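Local structure of 2-nitrobenzoate nitroreductase (Pseudomonas fluorescens, 4Z85) at residues P24-L29 against A46-G51; A28-L33 against E85-N90. The protein is an FMN-dependent flavoprotein of the flavoredoxin family that reduces the nitro group of 2-nitrobenzoate. All blocks are in the same frame, centred on the assembly; numbering follows the deposited sequence.

Interaction 1. Residues P24-L29 against A46-G51; sequences PRPIAL and AFNYMG
In the buried interior of the flavin-reductase-like beta barrel, P26 and A28 pack on F47. The methyl group of A28 sits almost over the middle of its ring. A28 CB is 3.6 Å from the ring centroid of F47 and 13° off its normal, a face-on CH-pi contact. F47 turns its ring this way with CG anti to the backbone N (chi1 160°), on the side of the carbonyl carbon. P26 meets the same residue from another direction. Its CG lies 3.9 Å from F47 CD2 and also rests on the F47 carbonyl, with CG 3.3 Å from F47 O. P26 O comes up at the edge of the ring, near its plane. It is buried there and has no hydrogen-bond partner in the model.

The contact joins strand 39-52 to the start of strand 28-33 and the residues leading into it; the two strands form a hairpin. The backbones are nearest at P26 and F47, with CA atoms 6.6 Å apart. F57 and I59 of strand 55-62 also touch the F47 side chain. The contact lies at the subunit interface: F47 O accepts a hydrogen bond from N48 ND2 of the second subunit, and the bond is repeated the other way round. N48 OD1 accepts from the backbone N of the next residue, Y49, at 2.8 Å, in the carbonyl plane, with a bent N-H...O angle of 137°.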
ATOM      1  N   PRO A  24      -4.476   1.417  -6.510  1.00 15.80           N
ATOM      2  CA  PRO A  24      -4.848   2.425  -5.521  1.00 15.08           C
ATOM      3  C   PRO A  24      -4.123   2.126  -4.200  1.00 16.57           C
ATOM      4  O   PRO A  24      -3.788   0.960  -3.950  1.00 17.27           O
ATOM      5  CB  PRO A  24      -6.361   2.224  -5.395  1.00 16.33           C
ATOM      6  CG  PRO A  24      -6.518   0.719  -5.590  1.00 16.73           C
ATOM      7  CD  PRO A  24      -5.472   0.329  -6.601  1.00 17.71           C
ATOM      8  N   ARG A  25      -3.844   3.158  -3.406  1.00 13.68           N
ATOM      9  CA  ARG A  25      -3.114   3.023  -2.145  1.00 15.69           C
ATOM     10  C   ARG A  25      -4.054   3.140  -0.948  1.00 14.96           C
ATOM     11  O   ARG A  25      -4.981   3.957  -0.947  1.00 16.74           O
ATOM     12  CB  ARG A  25      -2.013   4.083  -2.044  1.00 14.79           C
ATOM     13  CG  ARG A  25      -1.029   4.030  -3.210  1.00 16.10           C
ATOM     14  CD  ARG A  25       0.149   4.956  -2.996  1.00 15.31           C
ATOM     15  NE  ARG A  25      -0.178   6.381  -2.956  1.00 17.32           N
ATOM     16  CZ  ARG A  25      -0.367   7.156  -4.023  1.00 16.86           C
ATOM     17  NH1 ARG A  25      -0.380   6.646  -5.242  1.00 16.97           N
ATOM     18  NH2 ARG A  25      -0.588   8.461  -3.854  1.00 21.24           N
ATOM     19  N   PRO A  26      -3.819   2.324   0.087  1.00 13.32           N
ATOM     20  CA  PRO A  26      -4.619   2.468   1.307  1.00 15.41           C
ATOM     21  C   PRO A  26      -4.200   3.720   2.068  1.00 15.45           C
ATOM     22  O   PRO A  26      -3.049   4.155   1.947  1.00 15.68           O
ATOM     23  CB  PRO A  26      -4.256   1.216   2.110  1.00 14.23           C
ATOM     24  CG  PRO A  26      -2.808   0.950   1.698  1.00 14.21           C
ATOM     25  CD  PRO A  26      -2.737   1.327   0.233  1.00 15.08           C
ATOM     26  N   ILE A  27      -5.122   4.273   2.842  1.00 15.39           N
ATOM     27  CA  ILE A  27      -4.891   5.544   3.540  1.00 16.46           C
ATOM     28  C   ILE A  27      -4.901   5.336   5.043  1.00 15.98           C
ATOM     29  O   ILE A  27      -5.883   4.861   5.615  1.00 17.09           O
ATOM     30  CB  ILE A  27      -5.945   6.585   3.162  1.00 15.22           C
ATOM     31  CG1 ILE A  27      -5.968   6.776   1.641  1.00 17.40           C
ATOM     32  CG2 ILE A  27      -5.633   7.935   3.832  1.00 17.17           C
ATOM     33  CD1 ILE A  27      -7.162   7.618   1.158  1.00 18.31           C
ATOM     34  N   ALA A  28      -3.789   5.682   5.674  1.00 14.88           N
ATOM     35  CA  ALA A  28      -3.703   5.657   7.131  1.00 16.79           C
ATOM     36  C   ALA A  28      -3.949   7.070   7.648  1.00 19.35           C
ATOM     37  O   ALA A  28      -3.104   7.942   7.477  1.00 18.15           O
ATOM     38  CB  ALA A  28      -2.332   5.143   7.591  1.00 19.15           C
ATOM     39  N   LEU A  29      -5.106   7.302   8.258  1.00 17.76           N
ATOM     40  CA  LEU A  29      -5.355   8.598   8.883  1.00 18.55           C
ATOM     41  C   LEU A  29      -4.897   8.467  10.331  1.00 17.10           C
ATOM     42  O   LEU A  29      -5.583   7.893  11.154  1.00 19.31           O
ATOM     43  CB  LEU A  29      -6.832   8.981   8.764  1.00 20.55           C
ATOM     44  CG  LEU A  29      -7.290  10.283   9.423  1.00 24.32           C
ATOM     45  CD1 LEU A  29      -6.355  11.430   9.078  1.00 23.89           C
ATOM     46  CD2 LEU A  29      -8.719  10.566   8.966  1.00 26.07           C
ATOM     47  N   ALA A  46       1.528   6.384   1.770  1.00 17.86           N
ATOM     48  CA  ALA A  46       2.739   5.578   1.597  1.00 15.96           C
ATOM     49  C   ALA A  46       2.769   4.602   2.762  1.00 17.32           C
ATOM     50  O   ALA A  46       3.483   4.802   3.745  1.00 18.43           O
ATOM     51  CB  ALA A  46       4.009   6.446   1.561  1.00 18.43           C
ATOM     52  N   PHE A  47       1.941   3.568   2.655  1.00 16.20           N
ATOM     53  CA  PHE A  47       1.465   2.812   3.820  1.00 15.80           C
ATOM     54  C   PHE A  47       1.082   1.432   3.378  1.00 15.85           C
ATOM     55  O   PHE A  47       0.387   1.292   2.368  1.00 16.17           O
ATOM     56  CB  PHE A  47       0.247   3.530   4.430  1.00 17.57           C
ATOM     57  CG  PHE A  47      -0.643   2.678   5.330  1.00 15.72           C
ATOM     58  CD1 PHE A  47      -0.127   1.993   6.427  1.00 15.79           C
ATOM     59  CD2 PHE A  47      -2.013   2.628   5.101  1.00 16.24           C
ATOM     60  CE1 PHE A  47      -0.974   1.263   7.270  1.00 17.04           C
ATOM     61  CE2 PHE A  47      -2.866   1.914   5.933  1.00 14.77           C
ATOM     62  CZ  PHE A  47      -2.339   1.232   7.022  1.00 15.68           C
ATOM     63  N   ASN A  48       1.520   0.411   4.120  1.00 15.31           N
ATOM     64  CA  ASN A  48       0.883  -0.895   3.971  1.00 14.15           C
ATOM     65  C   ASN A  48       1.260  -1.789   5.137  1.00 15.21           C
ATOM     66  O   ASN A  48       2.157  -1.468   5.899  1.00 15.42           O
ATOM     67  CB  ASN A  48       1.262  -1.579   2.645  1.00 16.45           C
ATOM     68  CG  ASN A  48       0.089  -2.345   2.034  1.00 18.34           C
ATOM     69  OD1 ASN A  48      -0.722  -2.907   2.761  1.00 15.67           O
ATOM     70  ND2 ASN A  48      -0.020  -2.346   0.699  1.00 15.30           N
ATOM     71  N   TYR A  49       0.559  -2.914   5.282  1.00 17.55           N
ATOM     72  CA  TYR A  49       0.970  -3.881   6.299  1.00 16.34           C
ATOM     73  C   TYR A  49       2.199  -4.635   5.816  1.00 14.49           C
ATOM     74  O   TYR A  49       2.446  -4.772   4.606  1.00 16.72           O
ATOM     75  CB  TYR A  49      -0.167  -4.862   6.630  1.00 17.21           C
ATOM     76  CG  TYR A  49      -0.283  -6.064   5.712  1.00 16.16           C
ATOM     77  CD1 TYR A  49      -0.914  -5.966   4.475  1.00 18.17           C
ATOM     78  CD2 TYR A  49       0.236  -7.305   6.091  1.00 19.15           C
ATOM     79  CE1 TYR A  49      -1.019  -7.065   3.634  1.00 19.24           C
ATOM     80  CE2 TYR A  49       0.137  -8.404   5.256  1.00 18.36           C
ATOM     81  CZ  TYR A  49      -0.493  -8.285   4.038  1.00 19.92           C
ATOM     82  OH  TYR A  49      -0.591  -9.400   3.221  1.00 23.27           O
ATOM     83  N   MET A  50       2.976  -5.136   6.774  1.00 14.31           N
ATOM     84  CA  MET A  50       4.183  -5.857   6.440  1.00 18.50           C
ATOM     85  C   MET A  50       4.097  -7.314   6.854  1.00 20.02           C
ATOM     86  O   MET A  50       4.635  -8.183   6.163  1.00 21.40           O
ATOM     87  CB  MET A  50       5.391  -5.193   7.085  1.00 18.95           C
ATOM     88  CG  MET A  50       5.760  -3.855   6.436  1.00 20.80           C
ATOM     89  SD  MET A  50       6.609  -4.031   4.840  1.00 20.66           S
ATOM     90  CE  MET A  50       5.353  -3.616   3.644  1.00 19.90           C
ATOM     91  N   GLY A  51       3.413  -7.585   7.962  1.00 19.32           N
ATOM     92  CA  GLY A  51       3.327  -8.987   8.374  1.00 20.45           C
ATOM     93  C   GLY A  51       2.352  -9.202   9.507  1.00 19.56           C
ATOM     94  O   GLY A  51       1.822  -8.237  10.055  1.00 19.10           O
TER

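Interaction 2. Residues A28-L33 against E85-N90; sequences ALVTSL and EQFVVN
T31 and N90 cross at about a right angle, and the N90 amide reaches over to the T31 hydroxyl. N90 ND2 donates to T31 OG1 at 3.1 Å and to L29 O at 2.9 Å. Both acceptors lie close to the amide plane. With N90 OD1 held by I132 N, these bonds fix the amide's rotation. Antiparallel strands 28-33 and 86-90 close the six-stranded barrel, joining its first strand in the chain to its fourth. L29 pairs with N90 and T31 with V88 as hydrogen-bonded pairs, and V30 with V89 as a non-hydrogen-bonded pair.

T31 and V88 lie side by side and point the same way, with T31 OG1 3.2 Å from V88 CB. With chi1 at 45°, T31 OG1 lies between the backbone N and the carbonyl carbon, turned to N90 ND2; it also bonds to P130 O. On the other face, V30 CG1 passes obliquely by the F87 ring, 3.9 Å from CD2. V89 CG1 meets A28 CB at 3.6 Å. Beyond S32 a water bridges the strands, accepting from L33 N and donating to Q86 O.

L29 O is gripped twice. N90 N reaches it at 2.8 Å from one face of the carbonyl plane, and N90 ND2 comes from the opposite face.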
ATOM      1  N   ALA A  28      -3.789   5.682   5.674  1.00 14.88           N
ATOM      2  CA  ALA A  28      -3.703   5.657   7.131  1.00 16.79           C
ATOM      3  C   ALA A  28      -3.949   7.070   7.648  1.00 19.35           C
ATOM      4  O   ALA A  28      -3.104   7.942   7.477  1.00 18.15           O
ATOM      5  CB  ALA A  28      -2.332   5.143   7.591  1.00 19.15           C
ATOM      6  N   LEU A  29      -5.106   7.302   8.258  1.00 17.76           N
ATOM      7  CA  LEU A  29      -5.355   8.598   8.883  1.00 18.55           C
ATOM      8  C   LEU A  29      -4.897   8.467  10.331  1.00 17.10           C
ATOM      9  O   LEU A  29      -5.583   7.893  11.154  1.00 19.31           O
ATOM     10  CB  LEU A  29      -6.832   8.981   8.764  1.00 20.55           C
ATOM     11  CG  LEU A  29      -7.290  10.283   9.423  1.00 24.32           C
ATOM     12  CD1 LEU A  29      -6.355  11.430   9.078  1.00 23.89           C
ATOM     13  CD2 LEU A  29      -8.719  10.566   8.966  1.00 26.07           C
ATOM     14  N   VAL A  30      -3.694   8.950  10.591  1.00 19.86           N
ATOM     15  CA  VAL A  30      -3.022   8.746  11.872  1.00 18.82           C
ATOM     16  C   VAL A  30      -3.433   9.814  12.867  1.00 20.80           C
ATOM     17  O   VAL A  30      -3.258  11.012  12.599  1.00 22.56           O
ATOM     18  CB  VAL A  30      -1.499   8.752  11.686  1.00 20.85           C
ATOM     19  CG1 VAL A  30      -0.771   8.597  13.027  1.00 22.44           C
ATOM     20  CG2 VAL A  30      -1.085   7.626  10.726  1.00 19.06           C
ATOM     21  N   THR A  31      -3.986   9.378  13.997  1.00 22.67           N
ATOM     22  CA  THR A  31      -4.146  10.271  15.142  1.00 24.74           C
ATOM     23  C   THR A  31      -3.028  10.010  16.152  1.00 26.73           C
ATOM     24  O   THR A  31      -2.629   8.856  16.390  1.00 25.27           O
ATOM     25  CB  THR A  31      -5.530  10.129  15.826  1.00 23.71           C
ATOM     26  OG1 THR A  31      -5.880   8.752  15.997  1.00 25.03           O
ATOM     27  CG2 THR A  31      -6.609  10.827  14.999  1.00 24.53           C
ATOM     28  N   SER A  32      -2.508  11.101  16.711  1.00 24.11           N
ATOM     29  CA  SER A  32      -1.403  11.029  17.661  1.00 26.83           C
ATOM     30  C   SER A  32      -1.575  12.145  18.693  1.00 30.27           C
ATOM     31  O   SER A  32      -2.366  13.055  18.479  1.00 30.88           O
ATOM     32  CB  SER A  32      -0.057  11.138  16.935  1.00 25.91           C
ATOM     33  OG  SER A  32       0.027  12.305  16.135  1.00 29.45           O
ATOM     34  N   LEU A  33      -0.858  12.062  19.812  1.00 28.97           N
ATOM     35  CA  LEU A  33      -0.937  13.097  20.850  1.00 33.39           C
ATOM     36  C   LEU A  33       0.394  13.813  21.061  1.00 32.80           C
ATOM     37  O   LEU A  33       1.442  13.172  21.110  1.00 34.14           O
ATOM     38  CB  LEU A  33      -1.395  12.488  22.174  1.00 29.61           C
ATOM     39  CG  LEU A  33      -2.799  11.904  22.252  1.00 30.16           C
ATOM     40  CD1 LEU A  33      -2.998  11.222  23.597  1.00 36.20           C
ATOM     41  CD2 LEU A  33      -3.827  13.002  22.046  1.00 35.61           C
ATOM     42  N   GLU A  85       5.189   6.675  21.746  1.00 26.83           N
ATOM     43  CA  GLU A  85       5.350   5.294  21.277  1.00 27.27           C
ATOM     44  C   GLU A  85       3.992   4.633  21.053  1.00 25.63           C
ATOM     45  O   GLU A  85       3.862   3.404  21.097  1.00 23.24           O
ATOM     46  CB  GLU A  85       6.203   4.491  22.264  1.00 27.06           C
ATOM     47  CG  GLU A  85       7.545   5.164  22.505  1.00 29.56           C
ATOM     48  CD  GLU A  85       8.437   4.400  23.460  1.00 37.27           C
ATOM     49  OE1 GLU A  85       8.255   3.168  23.600  1.00 39.74           O
ATOM     50  OE2 GLU A  85       9.322   5.041  24.066  1.00 38.13           O
ATOM     51  N   GLN A  86       2.987   5.470  20.802  1.00 26.30           N
ATOM     52  CA  GLN A  86       1.627   5.021  20.561  1.00 29.33           C
ATOM     53  C   GLN A  86       0.978   5.887  19.506  1.00 25.97           C
ATOM     54  O   GLN A  86       1.306   7.071  19.394  1.00 25.99           O
ATOM     55  CB  GLN A  86       0.769   5.093  21.824  1.00 30.81           C
ATOM     56  CG  GLN A  86       1.336   4.487  23.069  1.00 37.10           C
ATOM     57  CD  GLN A  86       0.356   4.590  24.218  1.00 34.48           C
ATOM     58  OE1 GLN A  86      -0.555   5.421  24.197  1.00 40.13           O
ATOM     59  NE2 GLN A  86       0.525   3.743  25.215  1.00 43.25           N
ATOM     60  N   PHE A  87       0.043   5.303  18.759  1.00 25.99           N
ATOM     61  CA  PHE A  87      -0.778   6.082  17.824  1.00 25.13           C
ATOM     62  C   PHE A  87      -1.907   5.232  17.278  1.00 21.39           C
ATOM     63  O   PHE A  87      -1.931   4.006  17.477  1.00 22.57           O
ATOM     64  CB  PHE A  87       0.060   6.663  16.672  1.00 25.69           C
ATOM     65  CG  PHE A  87       0.792   5.634  15.848  1.00 22.53           C
ATOM     66  CD1 PHE A  87       1.989   5.090  16.293  1.00 21.05           C
ATOM     67  CD2 PHE A  87       0.306   5.246  14.603  1.00 22.46           C
ATOM     68  CE1 PHE A  87       2.678   4.160  15.530  1.00 20.55           C
ATOM     69  CE2 PHE A  87       0.993   4.321  13.832  1.00 19.95           C
ATOM     70  CZ  PHE A  87       2.178   3.772  14.294  1.00 20.86           C
ATOM     71  N   VAL A  88      -2.857   5.886  16.611  1.00 23.46           N
ATOM     72  CA  VAL A  88      -3.966   5.151  16.013  1.00 21.28           C
ATOM     73  C   VAL A  88      -3.950   5.321  14.511  1.00 20.88           C
ATOM     74  O   VAL A  88      -3.804   6.437  14.013  1.00 20.54           O
ATOM     75  CB  VAL A  88      -5.337   5.610  16.539  1.00 21.81           C
ATOM     76  CG1 VAL A  88      -6.485   4.998  15.705  1.00 21.25           C
ATOM     77  CG2 VAL A  88      -5.492   5.242  18.016  1.00 24.72           C
ATOM     78  N   VAL A  89      -4.087   4.205  13.805  1.00 18.85           N
ATOM     79  CA  VAL A  89      -4.365   4.271  12.372  1.00 17.91           C
ATOM     80  C   VAL A  89      -5.875   4.169  12.150  1.00 15.59           C
ATOM     81  O   VAL A  89      -6.485   3.145  12.400  1.00 19.88           O
ATOM     82  CB  VAL A  89      -3.636   3.153  11.594  1.00 17.57           C
ATOM     83  CG1 VAL A  89      -4.062   3.168  10.121  1.00 19.86           C
ATOM     84  CG2 VAL A  89      -2.127   3.324  11.711  1.00 18.75           C
ATOM     85  N   ASN A  90      -6.476   5.249  11.681  1.00 18.81           N
ATOM     86  CA  ASN A  90      -7.892   5.262  11.358  1.00 19.58           C
ATOM     87  C   ASN A  90      -8.045   5.000   9.885  1.00 17.97           C
ATOM     88  O   ASN A  90      -7.413   5.684   9.080  1.00 19.16           O
ATOM     89  CB  ASN A  90      -8.541   6.608  11.692  1.00 20.63           C
ATOM     90  CG  ASN A  90      -8.385   6.986  13.145  1.00 22.49           C
ATOM     91  OD1 ASN A  90      -9.194   6.581  13.982  1.00 24.19           O
ATOM     92  ND2 ASN A  90      -7.349   7.757  13.452  1.00 21.03           N
TER
HETATM   93  O   HOH W   1       1.199   9.757  19.867  1.00 29.05           O

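Interactions 1 and 2 share A28 and L29, and their centres are about 13 Å apart. Strand 28-33 has a neighbour on either side. Strand 39-52 pairs with it through A28 and Y44, and interaction 1 adds side-chain packing farther along, at F47. Strand 86-90 is paired with it in interaction 2. The two contacts meet inside the barrel, where F47 CZ lies 4.0 Å from V89 CG1. A28, F47 and V89 pack together as one apolar cluster. Interaction 1 extends to the second subunit through P24, P26 and N48, whereas no other chain touches the segments of interaction 2. Both lie in the flavin-reductase-like range, of a family generally assigned FMN binding, which by itself places neither contact at the FMN site.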